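Local coordinates for synergistic-type venom protein S2C4 (Dendroaspis jamesoni kaimosae, PDB 7C28) that probably enhances the toxicity of other venom toxins, acting as a disulfide-linked homodimer of the three-finger toxin family, at residues K22-W28 and C54-T60; L1-T5 and N59-K65. One frame throughout, in Å; residues are numbered along the deposited sequence.

Contact 2 joins the two ends of the chain, and contact 1 falls between its segments in sequence, the two sharing Asn59 and Thr60. Their centres lie about 8 Å apart. Contact 1 pairs strand 23-32 with the edge strand 54-58 of the three-stranded antiparallel sheet. Contact 2 sets the C-terminal loop against strand 2-8, which belongs to the separate two-stranded sheet. Disulfides Cys3-Cys24 and Cys58-Cys63 run from one contact to the other, and Asn64 packs on Cys24. Together they belong to the cystine-rich hub from which the fingers of a three-finger toxin spread, and contact 1 continues outward to the dimer interface.

Contact 1. Residues K22-W28 and C54-T60; sequences KICFKNW and CVKCCNT
Cys24 and Cys58, then Lys26 and Lys56, face each other as hydrogen-bonded pairs of two antiparallel strands, 23-28 and 54-58, whose axes approach to 4.7 Å. Each pair is closed by two backbone bonds; Cys24 N to Cys58 O is the shorter of its pair at 2.8 Å. Phe25-Cys57 and Asn27-Val55 alternate with them as non-hydrogen-bonded pairs, and Val55 CA adds a CA-H...O contact of 3.2 Å to Lys26 O. On the far side of strand 23-28, Lys22 and Ile23 form a classic beta bulge opposite Thr43.

On the Phe25 and Cys57 face the contacts are apolar. Ile23 turns CG2 to Cys57 CB at 3.7 Å, while its CD1 rests on Asn59 CB. Phe25 meets Cys57 SG through CB alone: CG sits between the backbone N and carbonyl carbon (chi1 74°), and the ring rises away from strand 54-58. On the other face, Trp28 presents the edge of its ring, with CE3 3.4 Å from Cys54 O, which lies in the ring plane.

Among the polar ends, Lys26 bends at chi3 (70°) and gives its NZ to Lys65 O. Lys56 stays extended, and its NZ donates to a water at 3.0 Å that Lys26 NZ reaches only weakly.

Cys54 forms a disulfide with Cys54 of the second subunit, and Trp28 meets Trp28 and Tyr36 of that subunit. Lys26 NZ and Lys56 NZ, 5.2 Å apart, make a positive patch that would probably favour anions, consistent with a sulfate ion about 5 Å from the Lys26 side chain.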
loop_
_atom_site.group_PDB
_atom_site.type_symbol
_atom_site.label_atom_id
_atom_site.label_comp_id
_atom_site.label_asym_id
_atom_site.label_seq_id
_atom_site.Cartn_x
_atom_site.Cartn_y
_atom_site.Cartn_z
ATOM N N LYS A 22 15.965 0.337 -11.042
ATOM C CA LYS A 22 16.504 1.154 -9.956
ATOM C C LYS A 22 15.497 1.403 -8.836
ATOM O O LYS A 22 15.677 2.334 -8.048
ATOM C CB LYS A 22 17.018 2.485 -10.508
ATOM C CG LYS A 22 17.793 2.354 -11.816
ATOM C CD LYS A 22 18.187 3.716 -12.384
ATOM C CE LYS A 22 19.335 3.584 -13.380
ATOM N NZ LYS A 22 19.378 4.697 -14.370
ATOM N N ILE A 23 14.454 0.581 -8.733
ATOM C CA ILE A 23 13.417 0.737 -7.719
ATOM C C ILE A 23 13.050 -0.642 -7.173
ATOM O O ILE A 23 12.988 -1.618 -7.928
ATOM C CB ILE A 23 12.168 1.440 -8.307
ATOM C CG1 ILE A 23 12.532 2.772 -8.973
ATOM C CG2 ILE A 23 11.096 1.639 -7.254
ATOM C CD1 ILE A 23 12.931 3.861 -8.011
ATOM N N CYS A 24 12.802 -0.726 -5.869
ATOM C CA CYS A 24 12.135 -1.880 -5.275
ATOM C C CYS A 24 10.663 -1.542 -5.073
ATOM O O CYS A 24 10.304 -0.378 -4.881
ATOM C CB CYS A 24 12.745 -2.292 -3.934
ATOM S SG CYS A 24 14.533 -2.509 -3.868
ATOM N N PHE A 25 9.804 -2.565 -5.131
ATOM C CA PHE A 25 8.370 -2.355 -4.981
ATOM C C PHE A 25 7.756 -3.345 -4.002
ATOM O O PHE A 25 8.266 -4.448 -3.793
ATOM C CB PHE A 25 7.634 -2.450 -6.338
ATOM C CG PHE A 25 7.497 -3.856 -6.868
ATOM C CD1 PHE A 25 6.417 -4.656 -6.508
ATOM C CD2 PHE A 25 8.439 -4.369 -7.743
ATOM C CE1 PHE A 25 6.294 -5.943 -6.998
ATOM C CE2 PHE A 25 8.320 -5.656 -8.236
ATOM C CZ PHE A 25 7.241 -6.443 -7.863
ATOM N N LYS A 26 6.654 -2.911 -3.394
ATOM C CA LYS A 26 5.699 -3.761 -2.699
ATOM C C LYS A 26 4.328 -3.551 -3.325
ATOM O O LYS A 26 3.953 -2.416 -3.629
ATOM C CB LYS A 26 5.643 -3.435 -1.204
ATOM C CG LYS A 26 6.983 -3.450 -0.505
ATOM C CD LYS A 26 6.850 -2.971 0.925
ATOM C CE LYS A 26 6.098 -3.992 1.770
ATOM N NZ LYS A 26 6.196 -3.676 3.221
ATOM N N ASN A 27 3.581 -4.637 -3.532
ATOM C CA ASN A 27 2.270 -4.568 -4.176
ATOM C C ASN A 27 1.264 -5.402 -3.392
ATOM O O ASN A 27 1.381 -6.628 -3.334
ATOM C CB ASN A 27 2.349 -5.044 -5.626
ATOM C CG ASN A 27 1.144 -4.621 -6.447
ATOM O OD1 ASN A 27 0.057 -4.382 -5.909
ATOM N ND2 ASN A 27 1.331 -4.524 -7.761
ATOM N N TRP A 28 0.264 -4.743 -2.811
ATOM C CA TRP A 28 -0.770 -5.412 -2.028
ATOM C C TRP A 28 -1.880 -5.872 -2.971
ATOM O O TRP A 28 -2.606 -5.045 -3.532
ATOM C CB TRP A 28 -1.321 -4.476 -0.953
ATOM C CG TRP A 28 -0.517 -4.407 0.327
ATOM C CD1 TRP A 28 -0.786 -5.051 1.506
ATOM C CD2 TRP A 28 0.663 -3.625 0.562
ATOM N NE1 TRP A 28 0.162 -4.728 2.451
ATOM C CE2 TRP A 28 1.061 -3.854 1.897
ATOM C CE3 TRP A 28 1.424 -2.757 -0.229
ATOM C CZ2 TRP A 28 2.187 -3.247 2.455
ATOM C CZ3 TRP A 28 2.542 -2.156 0.327
ATOM C CH2 TRP A 28 2.912 -2.404 1.654
ATOM N N CYS A 54 -2.637 -1.434 -3.177
ATOM C CA CYS A 54 -1.743 -0.346 -2.808
ATOM C C CYS A 54 -0.321 -0.740 -3.193
ATOM O O CYS A 54 0.020 -1.926 -3.203
ATOM C CB CYS A 54 -1.853 -0.060 -1.300
ATOM S SG CYS A 54 -1.227 1.537 -0.702
ATOM N N VAL A 55 0.502 0.260 -3.512
ATOM C CA VAL A 55 1.876 0.041 -3.957
ATOM C C VAL A 55 2.787 0.987 -3.188
ATOM O O VAL A 55 2.457 2.163 -2.996
ATOM C CB VAL A 55 2.034 0.249 -5.485
ATOM C CG1 VAL A 55 3.499 0.522 -5.870
ATOM C CG2 VAL A 55 1.512 -0.959 -6.258
ATOM N N LYS A 56 3.946 0.487 -2.770
ATOM C CA LYS A 56 4.979 1.323 -2.178
ATOM C C LYS A 56 6.271 1.099 -2.950
ATOM O O LYS A 56 6.647 -0.048 -3.207
ATOM C CB LYS A 56 5.162 1.014 -0.688
ATOM C CG LYS A 56 6.460 1.545 -0.091
ATOM C CD LYS A 56 6.555 1.217 1.396
ATOM C CE LYS A 56 7.865 1.696 1.988
ATOM N NZ LYS A 56 8.025 1.226 3.394
ATOM N N CYS A 57 6.933 2.190 -3.337
ATOM C CA CYS A 57 8.164 2.117 -4.112
ATOM C C CYS A 57 9.269 2.907 -3.429
ATOM O O CYS A 57 9.040 4.015 -2.937
ATOM C CB CYS A 57 7.963 2.664 -5.531
ATOM S SG CYS A 57 7.155 1.542 -6.699
ATOM N N CYS A 58 10.466 2.325 -3.403
ATOM C CA CYS A 58 11.619 2.883 -2.706
ATOM C C CYS A 58 12.867 2.505 -3.497
ATOM O O CYS A 58 12.829 1.635 -4.370
ATOM C CB CYS A 58 11.696 2.392 -1.260
ATOM S SG CYS A 58 11.481 0.634 -1.107
ATOM N N ASN A 59 13.984 3.159 -3.201
ATOM C CA ASN A 59 15.197 2.909 -3.979
ATOM C C ASN A 59 16.448 2.848 -3.099
ATOM O O ASN A 59 17.497 3.402 -3.428
ATOM C CB ASN A 59 15.348 3.969 -5.073
ATOM C CG ASN A 59 15.757 5.331 -4.529
ATOM O OD1 ASN A 59 15.455 5.687 -3.388
ATOM N ND2 ASN A 59 16.484 6.083 -5.342
ATOM N N THR A 60 16.371 2.123 -1.985
ATOM C CA THR A 60 17.570 1.727 -1.258
ATOM C C THR A 60 17.520 0.232 -0.981
ATOM O O THR A 60 16.471 -0.404 -1.093
ATOM C CB THR A 60 17.731 2.493 0.064
ATOM O OG1 THR A 60 16.544 2.336 0.850
ATOM C CG2 THR A 60 17.986 3.975 -0.191
HETATM O O HOH W 1 8.941 -1.607 3.235
#

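Contact 2. Residues L1-T5 and N59-K65; sequences LTCVT and NTDKCNK
Thr2 and Cys3 run in extended conformation past Asp61 and Lys62, where the C-terminal loop makes a type II turn from Thr60 to Cys63, followed by a type I turn from Lys62 to Lys65. One backbone bond joins the segments, Lys62 N to Thr2 O at 2.8 Å, and it is nearly straight (170° at the hydrogen).

Side chains take over on either side of it along strand 2-5. Asp61 OD1 accepts Thr2 N at 3.0 Å, met nearly along its C-O axis. Asn64 grips Val4 twice: its OD1 takes Val4 N at 2.8 Å on a lone pair in the carbonyl plane, and its ND2 gives a hydrogen to Val4 O at 2.9 Å. With chi1 at 70°, the amide reaches the Val4 backbone much as a neighbouring strand would. ND2 also donates to Phe25 O of the central strand.

Leu1 curls its CD1 over the Thr60 carbonyl carbon at 3.6 Å, and Val4 lays CB and CG2 against Asn64 OD1, each 3.4 Å away.

A single buried asparagine thus satisfies both the N-H and the carbonyl of Val4 and, with three bonds to two strands, has its amide orientation fixed, tying the chain's C-terminus to the first and central strands.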
loop_
_atom_site.group_PDB
_atom_site.type_symbol
_atom_site.label_atom_id
_atom_site.label_comp_id
_atom_site.label_asym_id
_atom_site.label_seq_id
_atom_site.Cartn_x
_atom_site.Cartn_y
_atom_site.Cartn_z
ATOM N N LEU A 1 21.488 -2.448 -6.990
ATOM C CA LEU A 1 20.423 -2.435 -5.993
ATOM C C LEU A 1 19.969 -3.850 -5.681
ATOM O O LEU A 1 19.926 -4.707 -6.568
ATOM C CB LEU A 1 19.241 -1.594 -6.475
ATOM C CG LEU A 1 17.999 -1.515 -5.579
ATOM C CD1 LEU A 1 18.227 -0.569 -4.403
ATOM C CD2 LEU A 1 16.799 -1.067 -6.390
ATOM N N THR A 2 19.656 -4.090 -4.409
ATOM C CA THR A 2 19.148 -5.371 -3.935
ATOM C C THR A 2 17.749 -5.165 -3.370
ATOM O O THR A 2 17.533 -4.259 -2.558
ATOM C CB THR A 2 20.068 -5.968 -2.863
ATOM O OG1 THR A 2 21.422 -5.944 -3.329
ATOM C CG2 THR A 2 19.667 -7.402 -2.538
ATOM N N CYS A 3 16.808 -6.001 -3.811
ATOM C CA CYS A 3 15.416 -5.933 -3.392
ATOM C C CYS A 3 14.949 -7.298 -2.906
ATOM O O CYS A 3 15.397 -8.338 -3.398
ATOM C CB CYS A 3 14.501 -5.473 -4.527
ATOM S SG CYS A 3 14.950 -3.914 -5.288
ATOM N N VAL A 4 14.027 -7.289 -1.941
ATOM C CA VAL A 4 13.354 -8.522 -1.548
ATOM C C VAL A 4 12.458 -8.995 -2.683
ATOM O O VAL A 4 11.798 -8.188 -3.353
ATOM C CB VAL A 4 12.541 -8.303 -0.263
ATOM C CG1 VAL A 4 11.939 -9.616 0.213
ATOM C CG2 VAL A 4 13.413 -7.673 0.810
ATOM N N THR A 5 12.399 -10.313 -2.886
ATOM C CA THR A 5 11.599 -10.896 -3.958
ATOM C C THR A 5 10.502 -11.824 -3.473
ATOM O O THR A 5 9.484 -11.961 -4.156
ATOM C CB THR A 5 12.491 -11.664 -4.943
ATOM O OG1 THR A 5 13.374 -12.523 -4.214
ATOM C CG2 THR A 5 13.306 -10.693 -5.779
ATOM N N ASN A 59 13.984 3.159 -3.201
ATOM C CA ASN A 59 15.197 2.909 -3.979
ATOM C C ASN A 59 16.448 2.848 -3.099
ATOM O O ASN A 59 17.497 3.402 -3.428
ATOM C CB ASN A 59 15.348 3.969 -5.073
ATOM C CG ASN A 59 15.757 5.331 -4.529
ATOM O OD1 ASN A 59 15.455 5.687 -3.388
ATOM N ND2 ASN A 59 16.484 6.083 -5.342
ATOM N N THR A 60 16.371 2.123 -1.985
ATOM C CA THR A 60 17.570 1.727 -1.258
ATOM C C THR A 60 17.520 0.232 -0.981
ATOM O O THR A 60 16.471 -0.404 -1.093
ATOM C CB THR A 60 17.731 2.493 0.064
ATOM O OG1 THR A 60 16.544 2.336 0.850
ATOM C CG2 THR A 60 17.986 3.975 -0.191
ATOM N N ASP A 61 18.669 -0.314 -0.591
ATOM C CA ASP A 61 18.833 -1.762 -0.514
ATOM C C ASP A 61 17.854 -2.370 0.484
ATOM O O ASP A 61 17.803 -1.953 1.646
ATOM C CB ASP A 61 20.277 -2.112 -0.150
ATOM C CG ASP A 61 21.244 -1.860 -1.300
ATOM O OD1 ASP A 61 21.050 -2.443 -2.386
ATOM O OD2 ASP A 61 22.199 -1.076 -1.121
ATOM N N LYS A 62 17.056 -3.333 0.009
ATOM C CA LYS A 62 16.047 -4.041 0.800
ATOM C C LYS A 62 15.103 -3.101 1.535
ATOM O O LYS A 62 14.560 -3.458 2.584
ATOM C CB LYS A 62 16.715 -4.976 1.815
ATOM C CG LYS A 62 17.625 -6.032 1.215
ATOM C CD LYS A 62 18.230 -6.918 2.304
ATOM C CE LYS A 62 19.542 -7.542 1.853
ATOM N NZ LYS A 62 20.404 -7.913 3.011
ATOM N N CYS A 63 14.915 -1.889 1.015
ATOM C CA CYS A 63 13.832 -1.024 1.470
ATOM C C CYS A 63 12.467 -1.716 1.482
ATOM O O CYS A 63 11.600 -1.349 2.279
ATOM C CB CYS A 63 13.806 0.244 0.620
ATOM S SG CYS A 63 13.391 -0.021 -1.085
ATOM N N ASN A 64 12.235 -2.681 0.592
ATOM C CA ASN A 64 10.895 -3.247 0.407
ATOM C C ASN A 64 10.640 -4.476 1.282
ATOM O O ASN A 64 9.958 -5.410 0.854
ATOM C CB ASN A 64 10.664 -3.576 -1.066
ATOM C CG ASN A 64 11.494 -4.752 -1.545
ATOM O OD1 ASN A 64 12.620 -4.965 -1.097
ATOM N ND2 ASN A 64 10.927 -5.534 -2.450
ATOM N N LYS A 65 11.155 -4.502 2.510
ATOM C CA LYS A 65 10.971 -5.638 3.424
ATOM C C LYS A 65 9.505 -6.041 3.632
ATOM O O LYS A 65 8.648 -5.211 3.932
ATOM C CB LYS A 65 11.602 -5.327 4.784
ATOM C CG LYS A 65 13.119 -5.305 4.785
ATOM C CD LYS A 65 13.649 -4.618 6.031
ATOM C CE LYS A 65 13.231 -3.155 6.061
ATOM N NZ LYS A 65 13.691 -2.457 7.294
#